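Local coordinates for protein STE5 (Saccharomyces cerevisiae, PDB 3FZE) that scaffolds the yeast pheromone-response pathway, its minimal scaffold domain acting as a co-catalyst when the kinase Ste7 phosphorylates the MAP kinase Fus3, at residues A[17-22]-A[49-54]; A[45-50]-A[179-184]. All coordinates share one frame; numbering follows the deposited sequence. Where two conformers were deposited one is given.

Contact 2 uses the end of helix 35-50 and contact 1 the turn that follows it; Ile49 and Lys50 belong to both, and the centres lie about 10 Å apart on the same side of the chain's centre. Contact 1 is the more buried: it sets strand 19-26 against the turn leading into strand 55-60, and mixes ring and leucine packing with an amide hydrogen bond and a bridging water. Contact 2, partly buried, lays the helix against the loop that leaves helix 170-180, and has no direct hydrogen bond across it, relying on apolar contacts and a lysine chain. The two touch where Leu54 CD2 meets Leu47 CB at 3.6 Å and where the rings of Phe51 and Phe181 pack edge to face.

Contact 1. Residues A[17-22]-A[49-54]; sequences PDNLAI and IKFARL
Leu20 lies over one face of the Phe51 ring where the beta-alpha-beta unit of this vWA-like fold turns from helix 35-50 toward strand 55-60. Leu20 CG makes a CH-pi contact 4.1 Å from the Phe51 ring centroid, and Lys50 CG covers the opposite face, so the flat ring is sandwiched between aliphatic carbons. Its edge meets the carbonyl oxygens of Pro17 and Asp18, which suit the weakly positive rim of an aromatic. Leu54, with CG anti to its backbone N (chi1 -171°), swings CD1 back to the strand, 3.7 Å from Leu20 CB. An amide suits position 19 because its N-H bonds the type I turn of Phe51 to Leu54 directly, and its C=O does so through a water. Asn19 ND2 donates to Arg53 O at 2.9 Å, nearly straight at 160°, from above the carbonyl plane; Gln55 NE2 also donates to this oxygen. An alanine here would have no amide, and would probably leave Arg53 O with one donor fewer and water 1 without its Asn19 acceptor. Arg53 itself directs its guanidinium to a salt bridge with Glu109. Water 1 donates to Asn19 OD1 at 2.9 Å and accepts from Arg53 N.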
ATOM      1  N   PRO A  17      -3.906 -14.978  -0.236  1.00 29.45           N
ATOM      2  CA  PRO A  17      -2.826 -14.617  -1.161  1.00 25.42           C
ATOM      3  C   PRO A  17      -1.508 -15.261  -0.745  1.00 22.04           C
ATOM      4  O   PRO A  17      -1.269 -15.411   0.448  1.00 22.80           O
ATOM      5  CB  PRO A  17      -2.723 -13.092  -1.013  1.00 26.74           C
ATOM      6  CG  PRO A  17      -3.402 -12.771   0.279  1.00 22.63           C
ATOM      7  CD  PRO A  17      -4.441 -13.819   0.500  1.00 27.96           C
ATOM      8  N   ASP A  18      -0.682 -15.635  -1.718  1.00 20.99           N
ATOM      9  CA  ASP A  18       0.654 -16.179  -1.475  1.00 25.55           C
ATOM     10  C   ASP A  18       1.648 -15.083  -1.115  1.00 22.40           C
ATOM     11  O   ASP A  18       2.709 -15.345  -0.527  1.00 21.64           O
ATOM     12  CB  ASP A  18       1.152 -16.888  -2.737  1.00 23.81           C
ATOM     13  CG  ASP A  18       0.287 -18.083  -3.111  1.00 27.74           C
ATOM     14  OD1 ASP A  18       0.059 -18.952  -2.237  1.00 30.64           O
ATOM     15  OD2 ASP A  18      -0.167 -18.145  -4.277  1.00 32.73           O
ATOM     16  N   ASN A  19       1.301 -13.861  -1.507  1.00 20.19           N
ATOM     17  CA  ASN A  19       2.161 -12.696  -1.328  1.00 15.54           C
ATOM     18  C   ASN A  19       1.345 -11.415  -1.492  1.00 17.60           C
ATOM     19  O   ASN A  19       0.227 -11.436  -2.029  1.00 17.71           O
ATOM     20  CB  ASN A  19       3.319 -12.718  -2.344  1.00 16.76           C
ATOM     21  CG  ASN A  19       4.482 -11.830  -1.932  1.00 20.53           C
ATOM     22  OD1 ASN A  19       4.611 -11.476  -0.763  1.00 17.15           O
ATOM     23  ND2 ASN A  19       5.339 -11.476  -2.891  1.00 19.63           N
ATOM     24  N   LEU A  20       1.897 -10.299  -1.013  1.00 15.05           N
ATOM     25  CA  LEU A  20       1.269  -9.003  -1.192  1.00 15.51           C
ATOM     26  C   LEU A  20       2.236  -8.031  -1.829  1.00 18.54           C
ATOM     27  O   LEU A  20       3.453  -8.114  -1.617  1.00 14.77           O
ATOM     28  CB  LEU A  20       0.861  -8.402   0.151  1.00 17.22           C
ATOM     29  CG  LEU A  20      -0.132  -9.180   1.000  1.00 15.76           C
ATOM     30  CD1 LEU A  20      -0.354  -8.452   2.316  1.00 19.97           C
ATOM     31  CD2 LEU A  20      -1.441  -9.354   0.253  1.00 18.26           C
ATOM     32  N   ALA A  21       1.673  -7.093  -2.581  1.00 17.77           N
ATOM     33  CA  ALA A  21       2.383  -5.896  -3.014  1.00 16.36           C
ATOM     34  C   ALA A  21       1.670  -4.714  -2.383  1.00 13.30           C
ATOM     35  O   ALA A  21       0.476  -4.515  -2.608  1.00 16.29           O
ATOM     36  CB  ALA A  21       2.344  -5.776  -4.524  1.00 18.79           C
ATOM     37  N   ILE A  22       2.409  -3.948  -1.583  0.50 12.70           N
ATOM     38  CA  ILE A  22       1.860  -2.798  -0.877  0.50 14.38           C
ATOM     39  C   ILE A  22       2.258  -1.512  -1.592  0.50 13.69           C
ATOM     40  O   ILE A  22       3.439  -1.187  -1.676  0.50 15.34           O
ATOM     41  CB  ILE A  22       2.385  -2.732   0.584  0.50 16.05           C
ATOM     42  CG1 ILE A  22       2.313  -4.108   1.262  0.50 15.41           C
ATOM     43  CG2 ILE A  22       1.611  -1.696   1.377  0.50 19.17           C
ATOM     44  CD1 ILE A  22       0.892  -4.579   1.575  0.50 14.34           C
ATOM     45  N   ILE A  49       6.907 -11.111   8.409  1.00 15.78           N
ATOM     46  CA  ILE A  49       6.866 -12.330   9.222  1.00 15.57           C
ATOM     47  C   ILE A  49       6.035 -13.393   8.496  1.00 16.05           C
ATOM     48  O   ILE A  49       6.368 -14.578   8.514  1.00 19.38           O
ATOM     49  CB  ILE A  49       6.251 -12.066  10.614  1.00 18.59           C
ATOM     50  CG1 ILE A  49       7.155 -11.133  11.430  1.00 25.94           C
ATOM     51  CG2 ILE A  49       5.985 -13.374  11.361  1.00 20.76           C
ATOM     52  CD1 ILE A  49       6.482 -10.599  12.671  1.00 25.45           C
ATOM     53  N   LYS A  50       4.967 -12.947   7.838  1.00 19.33           N
ATOM     54  CA  LYS A  50       4.092 -13.840   7.072  1.00 18.71           C
ATOM     55  C   LYS A  50       4.484 -13.957   5.595  1.00 18.01           C
ATOM     56  O   LYS A  50       4.363 -15.033   4.993  1.00 23.10           O
ATOM     57  CB  LYS A  50       2.635 -13.380   7.171  1.00 18.42           C
ATOM     58  CG  LYS A  50       1.669 -14.323   6.461  1.00 28.46           C
ATOM     59  CD  LYS A  50       0.226 -14.117   6.896  1.00 35.70           C
ATOM     60  CE  LYS A  50      -0.728 -15.010   6.104  1.00 34.41           C
ATOM     61  NZ  LYS A  50      -0.728 -16.414   6.604  1.00 43.56           N
ATOM     62  N   PHE A  51       4.941 -12.846   5.028  1.00 15.59           N
ATOM     63  CA  PHE A  51       5.244 -12.742   3.603  1.00 13.70           C
ATOM     64  C   PHE A  51       6.699 -12.332   3.407  1.00 13.96           C
ATOM     65  O   PHE A  51       6.997 -11.153   3.277  1.00 14.14           O
ATOM     66  CB  PHE A  51       4.334 -11.681   2.948  1.00 15.76           C
ATOM     67  CG  PHE A  51       2.860 -11.991   3.056  1.00 16.29           C
ATOM     68  CD1 PHE A  51       2.301 -13.032   2.325  1.00 16.87           C
ATOM     69  CD2 PHE A  51       2.034 -11.243   3.882  1.00 16.51           C
ATOM     70  CE1 PHE A  51       0.945 -13.323   2.416  1.00 18.93           C
ATOM     71  CE2 PHE A  51       0.668 -11.522   3.969  1.00 16.43           C
ATOM     72  CZ  PHE A  51       0.126 -12.559   3.243  1.00 18.21           C
ATOM     73  N   ALA A  52       7.610 -13.301   3.383  1.00 18.86           N
ATOM     74  CA  ALA A  52       9.032 -12.993   3.245  1.00 16.85           C
ATOM     75  C   ALA A  52       9.334 -12.239   1.942  1.00 15.43           C
ATOM     76  O   ALA A  52      10.255 -11.418   1.880  1.00 17.97           O
ATOM     77  CB  ALA A  52       9.861 -14.271   3.323  1.00 18.53           C
ATOM     78  N   ARG A  53       8.564 -12.533   0.903  1.00 17.47           N
ATOM     79  CA  ARG A  53       8.764 -11.901  -0.402  1.00 17.08           C
ATOM     80  C   ARG A  53       7.894 -10.652  -0.588  1.00 17.42           C
ATOM     81  O   ARG A  53       7.665 -10.191  -1.707  1.00 15.79           O
ATOM     82  CB  ARG A  53       8.538 -12.924  -1.516  1.00 18.73           C
ATOM     83  CG  ARG A  53       9.464 -14.135  -1.353  1.00 20.49           C
ATOM     84  CD  ARG A  53       9.201 -15.216  -2.378  1.00 27.49           C
ATOM     85  NE  ARG A  53       7.920 -15.838  -2.115  1.00 31.34           N
ATOM     86  CZ  ARG A  53       6.806 -15.550  -2.771  1.00 27.47           C
ATOM     87  NH1 ARG A  53       6.838 -14.665  -3.757  1.00 30.40           N
ATOM     88  NH2 ARG A  53       5.671 -16.153  -2.442  1.00 25.90           N
ATOM     89  N   LEU A  54       7.418 -10.100   0.519  1.00 15.34           N
ATOM     90  CA  LEU A  54       6.627  -8.868   0.486  1.00 14.14           C
ATOM     91  C   LEU A  54       7.228  -7.798  -0.434  1.00 13.63           C
ATOM     92  O   LEU A  54       8.403  -7.462  -0.306  1.00 14.16           O
ATOM     93  CB  LEU A  54       6.518  -8.288   1.895  1.00 12.04           C
ATOM     94  CG  LEU A  54       5.561  -7.120   2.083  1.00 15.53           C
ATOM     95  CD1 LEU A  54       4.125  -7.495   1.721  1.00 13.14           C
ATOM     96  CD2 LEU A  54       5.657  -6.613   3.523  1.00 13.72           C
TER
HETATM   97  O   HOH W   1       5.865 -13.669   0.670  1.00 22.37           O

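Contact 2. Residues A[45-50]-A[179-184]; sequences KALTIK and YSFGLS
Leu183 reaches from the loop after helix 170-180 onto the last turns of helix 35-50. Its CB faces Ala46 CB at 4.3 Å, an approach that the small alanine permits. Beyond it, CG stands beside the backbone N and anti to the carbonyl carbon (chi1 -55°), 4.0 Å from Ala46 O, which sends the fork of the side chain over the helix backbone. One branch, CD1, lies 3.3 Å from Ala46 O and 3.6 Å from Leu47 CA, and it also packs on Leu47 CD2, 3.8 Å away, the two leucine side chains lying nearly perpendicular. The other, CD2, rests against Ile49 CB and CG2, the two side chains running antiparallel alongside one another. A branched leucine fits because it can touch three helix residues at once.

Nearer the surface, Lys50 lies across Phe181. Its long methylene chain serves as apolar surface, with Lys50 CE 3.7 Å from Phe181 CD1, while a bend at chi4 (79°) turns the amine to water 2, which takes a weak bond from Lys50 NZ and gives a weak one to Phe181 O. Gly182, with positive phi, ends helix 170-180 in a Schellman motif, and the chain then presents Leu183 to the neighbouring helix. The arrangement is an apolar contact between one helix and the Schellman-terminated end of another, within the alpha/beta/alpha architecture of a vWA-like domain.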
ATOM      1  N   LYS A  45       7.453  -4.062   8.238  1.00 14.68           N
ATOM      2  CA  LYS A  45       8.291  -5.053   8.911  1.00 14.91           C
ATOM      3  C   LYS A  45       7.452  -6.241   9.403  1.00 13.68           C
ATOM      4  O   LYS A  45       7.814  -7.400   9.195  1.00 16.17           O
ATOM      5  CB  LYS A  45       9.071  -4.422  10.075  1.00 16.37           C
ATOM      6  CG  LYS A  45      10.117  -3.406   9.644  1.00 25.58           C
ATOM      7  CD  LYS A  45      11.396  -4.062   9.153  1.00 37.72           C
ATOM      8  CE  LYS A  45      12.160  -4.719  10.299  1.00 37.80           C
ATOM      9  NZ  LYS A  45      13.527  -5.147   9.887  1.00 39.32           N
ATOM     10  N   ALA A  46       6.327  -5.952  10.044  1.00 15.26           N
ATOM     11  CA  ALA A  46       5.501  -7.013  10.612  1.00 19.10           C
ATOM     12  C   ALA A  46       5.000  -7.980   9.544  1.00 16.33           C
ATOM     13  O   ALA A  46       5.014  -9.200   9.736  1.00 15.67           O
ATOM     14  CB  ALA A  46       4.332  -6.418  11.385  1.00 21.30           C
ATOM     15  N   LEU A  47       4.595  -7.428   8.405  1.00 14.74           N
ATOM     16  CA  LEU A  47       4.022  -8.229   7.323  1.00 14.67           C
ATOM     17  C   LEU A  47       5.023  -9.221   6.744  1.00 18.41           C
ATOM     18  O   LEU A  47       4.628 -10.270   6.252  1.00 16.93           O
ATOM     19  CB  LEU A  47       3.452  -7.317   6.232  1.00 12.70           C
ATOM     20  CG  LEU A  47       2.116  -6.670   6.606  1.00 16.08           C
ATOM     21  CD1 LEU A  47       1.801  -5.471   5.717  1.00 18.11           C
ATOM     22  CD2 LEU A  47       1.009  -7.737   6.527  1.00 19.71           C
ATOM     23  N   THR A  48       6.314  -8.908   6.823  1.00 15.33           N
ATOM     24  CA  THR A  48       7.324  -9.858   6.340  1.00 14.25           C
ATOM     25  C   THR A  48       7.426 -11.131   7.182  1.00 16.43           C
ATOM     26  O   THR A  48       7.975 -12.121   6.715  1.00 17.86           O
ATOM     27  CB  THR A  48       8.734  -9.248   6.211  1.00 15.30           C
ATOM     28  OG1 THR A  48       9.216  -8.863   7.507  1.00 17.33           O
ATOM     29  CG2 THR A  48       8.737  -8.060   5.252  1.00 15.74           C
ATOM     30  N   ILE A  49       6.907 -11.111   8.409  1.00 15.78           N
ATOM     31  CA  ILE A  49       6.866 -12.330   9.222  1.00 15.57           C
ATOM     32  C   ILE A  49       6.035 -13.393   8.496  1.00 16.05           C
ATOM     33  O   ILE A  49       6.368 -14.578   8.514  1.00 19.38           O
ATOM     34  CB  ILE A  49       6.251 -12.066  10.614  1.00 18.59           C
ATOM     35  CG1 ILE A  49       7.155 -11.133  11.430  1.00 25.94           C
ATOM     36  CG2 ILE A  49       5.985 -13.374  11.361  1.00 20.76           C
ATOM     37  CD1 ILE A  49       6.482 -10.599  12.671  1.00 25.45           C
ATOM     38  N   LYS A  50       4.967 -12.947   7.838  1.00 19.33           N
ATOM     39  CA  LYS A  50       4.092 -13.840   7.072  1.00 18.71           C
ATOM     40  C   LYS A  50       4.484 -13.957   5.595  1.00 18.01           C
ATOM     41  O   LYS A  50       4.363 -15.033   4.993  1.00 23.10           O
ATOM     42  CB  LYS A  50       2.635 -13.380   7.171  1.00 18.42           C
ATOM     43  CG  LYS A  50       1.669 -14.323   6.461  1.00 28.46           C
ATOM     44  CD  LYS A  50       0.226 -14.117   6.896  1.00 35.70           C
ATOM     45  CE  LYS A  50      -0.728 -15.010   6.104  1.00 34.41           C
ATOM     46  NZ  LYS A  50      -0.728 -16.414   6.604  1.00 43.56           N
ATOM     47  N   TYR A 179      -3.121  -6.797  11.847  1.00 16.28           N
ATOM     48  CA  TYR A 179      -3.797  -7.605  12.850  1.00 16.95           C
ATOM     49  C   TYR A 179      -4.714  -8.650  12.222  1.00 17.27           C
ATOM     50  O   TYR A 179      -4.876  -9.733  12.775  1.00 21.16           O
ATOM     51  CB  TYR A 179      -4.525  -6.731  13.882  1.00 18.50           C
ATOM     52  CG  TYR A 179      -3.603  -6.262  14.982  1.00 18.18           C
ATOM     53  CD1 TYR A 179      -2.598  -5.319  14.715  1.00 21.21           C
ATOM     54  CD2 TYR A 179      -3.696  -6.779  16.258  1.00 16.78           C
ATOM     55  CE1 TYR A 179      -1.733  -4.909  15.713  1.00 19.59           C
ATOM     56  CE2 TYR A 179      -2.842  -6.371  17.269  1.00 21.46           C
ATOM     57  CZ  TYR A 179      -1.854  -5.440  16.982  1.00 23.58           C
ATOM     58  OH  TYR A 179      -1.010  -5.042  18.000  1.00 30.25           O
ATOM     59  N   SER A 180      -5.299  -8.333  11.070  1.00 15.33           N
ATOM     60  CA  SER A 180      -6.150  -9.304  10.378  1.00 21.30           C
ATOM     61  C   SER A 180      -5.346 -10.546  10.003  1.00 23.00           C
ATOM     62  O   SER A 180      -5.893 -11.648   9.915  1.00 24.29           O
ATOM     63  CB  SER A 180      -6.793  -8.694   9.132  1.00 24.31           C
ATOM     64  OG  SER A 180      -7.744  -7.700   9.473  1.00 24.94           O
ATOM     65  N   PHE A 181      -4.044 -10.370   9.800  1.00 26.48           N
ATOM     66  CA  PHE A 181      -3.156 -11.504   9.523  1.00 27.59           C
ATOM     67  C   PHE A 181      -2.514 -12.113  10.780  1.00 33.31           C
ATOM     68  O   PHE A 181      -1.682 -13.016  10.682  1.00 36.21           O
ATOM     69  CB  PHE A 181      -2.083 -11.107   8.499  1.00 25.51           C
ATOM     70  CG  PHE A 181      -2.612 -10.951   7.104  1.00 23.34           C
ATOM     71  CD1 PHE A 181      -2.885 -12.067   6.327  1.00 30.64           C
ATOM     72  CD2 PHE A 181      -2.840  -9.696   6.568  1.00 30.83           C
ATOM     73  CE1 PHE A 181      -3.374 -11.934   5.045  1.00 33.61           C
ATOM     74  CE2 PHE A 181      -3.335  -9.557   5.283  1.00 31.77           C
ATOM     75  CZ  PHE A 181      -3.599 -10.677   4.519  1.00 38.97           C
ATOM     76  N   GLY A 182      -2.907 -11.627  11.954  1.00 27.77           N
ATOM     77  CA  GLY A 182      -2.389 -12.133  13.210  1.00 27.78           C
ATOM     78  C   GLY A 182      -0.990 -11.644  13.546  1.00 33.47           C
ATOM     79  O   GLY A 182      -0.242 -12.311  14.260  1.00 34.53           O
ATOM     80  N   LEU A 183      -0.631 -10.476  13.029  1.00 23.96           N
ATOM     81  CA  LEU A 183       0.673  -9.899  13.322  1.00 23.38           C
ATOM     82  C   LEU A 183       0.528  -8.757  14.327  1.00 26.95           C
ATOM     83  O   LEU A 183      -0.577  -8.263  14.556  1.00 30.36           O
ATOM     84  CB  LEU A 183       1.337  -9.418  12.026  1.00 22.21           C
ATOM     85  CG  LEU A 183       1.446 -10.498  10.945  1.00 25.92           C
ATOM     86  CD1 LEU A 183       1.742  -9.889   9.582  1.00 30.63           C
ATOM     87  CD2 LEU A 183       2.488 -11.552  11.317  1.00 24.23           C
ATOM     88  N   SER A 184       1.639  -8.367  14.951  1.00 26.07           N
ATOM     89  CA  SER A 184       1.673  -7.190  15.820  1.00 27.10           C
ATOM     90  C   SER A 184       3.041  -6.522  15.718  1.00 30.66           C
ATOM     91  O   SER A 184       3.901  -6.995  14.981  1.00 25.71           O
ATOM     92  CB  SER A 184       1.377  -7.569  17.272  1.00 38.70           C
ATOM     93  OG  SER A 184       2.549  -8.024  17.925  1.00 33.06           O
TER
HETATM   94  O   HOH W   2      -2.748 -15.254   8.449  1.00 46.16           O